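PDB 2YDT: Exo-1,5-alpha-L-arabinofuranobiosidase from Gibberella zeae, which probably hydrolyses alpha-1,5-linked arabinan from the chain end, releasing arabinobiose. Local coordinates for residues I167-D172 with L183-T188. Sequence-based numbering, arbitrary orientation.
Sequences ILYYSD and LVHQTT
Strands 165-172 and 182-188 are the two middle strands of one four-stranded antiparallel blade in this sialidase-like beta-propeller. L168 pairs with Q186 and Y170 with V184, both as hydrogen-bonded pairs. Each pair is closed by two backbone bonds; L168 N to Q186 O is 2.9 Å and nearly straight at 175°.

Y170 and V184 carry much of the side-chain contact. The Y170 CG sits between the backbone N and the carbonyl carbon (chi1 59°), which swings the ring across to the partner strand. There V184 CG2 lies over one ring face, 3.5 Å from the centroid, in a CH-pi contact. The Y170 hydroxyl reaches on to Q186 and donates from OH to OE1 at 2.6 Å. OE1 sits at the ring edge, and the ring and amide planes are 54° apart. V184 CG1 packs on D172 OD2 at 3.6 Å.

On the other face, I167 CG2 lies 3.7 Å from H185 CD2 and also packs over a face of the Y169 ring. The Y169 and H185 side chains lie side by side, their rings oblique to each other.

R174 hydrogen-bonds Y170 OH and salt-bridges D172, S195 O takes Q186 NE2, and D200 bonds H185 ND1. S171 touches the bound iminosugar and hydrogen-bonds E156, another pocket residue. Strands 154-162 and 198-201 flank the pair within the blade, and strand 134-142 of the preceding blade packs against L168, Y170 and Q186.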
loop_
_atom_site.group_PDB
_atom_site.type_symbol
_atom_site.label_atom_id
_atom_site.label_comp_id
_atom_site.label_asym_id
_atom_site.label_seq_id
_atom_site.Cartn_x
_atom_site.Cartn_y
_atom_site.Cartn_z
ATOM N N ILE A 167 -14.086 2.054 2.408
ATOM C CA ILE A 167 -13.754 0.676 2.034
ATOM C C ILE A 167 -12.337 0.342 2.491
ATOM O O ILE A 167 -11.418 1.132 2.290
ATOM C CB ILE A 167 -13.843 0.448 0.497
ATOM C CG1 ILE A 167 -15.170 0.992 -0.054
ATOM C CG2 ILE A 167 -13.661 -1.036 0.150
ATOM C CD1 ILE A 167 -15.273 0.953 -1.529
ATOM N N LEU A 168 -12.182 -0.825 3.100
ATOM C CA LEU A 168 -10.885 -1.353 3.498
ATOM C C LEU A 168 -10.690 -2.646 2.752
ATOM O O LEU A 168 -11.378 -3.635 2.987
ATOM C CB LEU A 168 -10.787 -1.530 5.016
ATOM C CG LEU A 168 -9.384 -1.714 5.577
ATOM C CD1 LEU A 168 -9.325 -1.362 7.070
ATOM C CD2 LEU A 168 -8.901 -3.150 5.346
ATOM N N TYR A 169 -9.730 -2.604 1.819
ATOM C CA TYR A 169 -9.332 -3.728 0.972
ATOM C C TYR A 169 -8.166 -4.437 1.603
ATOM O O TYR A 169 -7.269 -3.800 2.157
ATOM C CB TYR A 169 -8.859 -3.210 -0.383
ATOM C CG TYR A 169 -9.876 -2.450 -1.198
ATOM C CD1 TYR A 169 -10.699 -3.106 -2.119
ATOM C CD2 TYR A 169 -9.958 -1.084 -1.130
ATOM C CE1 TYR A 169 -11.625 -2.407 -2.889
ATOM C CE2 TYR A 169 -10.894 -0.387 -1.883
ATOM C CZ TYR A 169 -11.694 -1.052 -2.763
ATOM O OH TYR A 169 -12.596 -0.322 -3.528
ATOM N N TYR A 170 -8.161 -5.776 1.556
ATOM C CA TYR A 170 -7.042 -6.517 2.073
ATOM C C TYR A 170 -6.887 -7.907 1.440
ATOM O O TYR A 170 -7.670 -8.271 0.539
ATOM C CB TYR A 170 -7.147 -6.588 3.606
ATOM C CG TYR A 170 -8.399 -7.243 4.181
ATOM C CD1 TYR A 170 -8.379 -8.562 4.634
ATOM C CD2 TYR A 170 -9.581 -6.519 4.342
ATOM C CE1 TYR A 170 -9.465 -9.138 5.246
ATOM C CE2 TYR A 170 -10.704 -7.110 4.938
ATOM C CZ TYR A 170 -10.633 -8.423 5.379
ATOM O OH TYR A 170 -11.736 -9.030 5.995
ATOM N N SER A 171 -5.849 -8.621 1.865
ATOM C CA SER A 171 -5.496 -9.982 1.448
ATOM C C SER A 171 -5.965 -10.974 2.501
ATOM O O SER A 171 -5.773 -10.744 3.696
ATOM C CB SER A 171 -3.976 -10.110 1.271
ATOM O OG SER A 171 -3.453 -9.088 0.420
ATOM N N ASP A 172 -6.540 -12.108 2.071
ATOM C CA ASP A 172 -7.296 -12.984 2.991
ATOM C C ASP A 172 -7.004 -14.427 2.667
ATOM O O ASP A 172 -7.365 -14.916 1.561
ATOM C CB ASP A 172 -8.764 -12.666 2.826
ATOM C CG ASP A 172 -9.679 -13.338 3.846
ATOM O OD1 ASP A 172 -9.181 -14.101 4.694
ATOM O OD2 ASP A 172 -10.896 -13.030 3.788
ATOM N N LEU A 183 -8.495 -11.892 -2.411
ATOM C CA LEU A 183 -8.552 -10.459 -2.136
ATOM C C LEU A 183 -9.993 -10.100 -1.819
ATOM O O LEU A 183 -10.919 -10.545 -2.510
ATOM C CB LEU A 183 -8.051 -9.648 -3.343
ATOM C CG LEU A 183 -6.566 -9.811 -3.581
ATOM C CD1 LEU A 183 -6.147 -9.202 -4.903
ATOM C CD2 LEU A 183 -5.776 -9.142 -2.419
ATOM N N VAL A 184 -10.177 -9.334 -0.746
ATOM C CA VAL A 184 -11.495 -9.039 -0.187
ATOM C C VAL A 184 -11.557 -7.641 0.353
ATOM O O VAL A 184 -10.531 -6.972 0.485
ATOM C CB VAL A 184 -11.865 -9.993 0.972
ATOM C CG1 VAL A 184 -11.734 -11.471 0.603
ATOM C CG2 VAL A 184 -11.009 -9.733 2.222
ATOM N N HIS A 185 -12.770 -7.178 0.686
ATOM C CA HIS A 185 -12.935 -5.895 1.377
ATOM C C HIS A 185 -14.059 -5.958 2.387
ATOM O O HIS A 185 -14.919 -6.852 2.349
ATOM C CB HIS A 185 -13.141 -4.722 0.422
ATOM C CG HIS A 185 -14.508 -4.628 -0.183
ATOM N ND1 HIS A 185 -14.793 -5.050 -1.468
ATOM C CD2 HIS A 185 -15.660 -4.098 0.303
ATOM C CE1 HIS A 185 -16.074 -4.816 -1.729
ATOM N NE2 HIS A 185 -16.631 -4.258 -0.661
ATOM N N GLN A 186 -14.034 -4.986 3.303
ATOM C CA GLN A 186 -15.172 -4.692 4.148
ATOM C C GLN A 186 -15.408 -3.195 4.097
ATOM O O GLN A 186 -14.488 -2.415 3.823
ATOM C CB GLN A 186 -14.940 -5.161 5.588
ATOM C CG GLN A 186 -14.901 -6.691 5.732
ATOM C CD GLN A 186 -14.544 -7.146 7.120
ATOM O OE1 GLN A 186 -13.427 -7.583 7.390
ATOM N NE2 GLN A 186 -15.508 -7.027 8.040
ATOM N N THR A 187 -16.650 -2.779 4.377
ATOM C CA THR A 187 -16.968 -1.365 4.394
ATOM C C THR A 187 -17.475 -0.901 5.772
ATOM O O THR A 187 -17.893 -1.709 6.604
ATOM C CB THR A 187 -18.053 -1.006 3.326
ATOM O OG1 THR A 187 -19.342 -1.568 3.692
ATOM C CG2 THR A 187 -17.658 -1.464 1.930
ATOM N N THR A 188 -17.423 0.407 5.982
ATOM C CA THR A 188 -17.952 0.992 7.209
ATOM C C THR A 188 -18.553 2.373 6.929
ATOM O O THR A 188 -18.119 3.077 6.006
ATOM C CB THR A 188 -16.885 1.095 8.293
ATOM O OG1 THR A 188 -17.491 1.490 9.530
ATOM C CG2 THR A 188 -15.791 2.090 7.924
#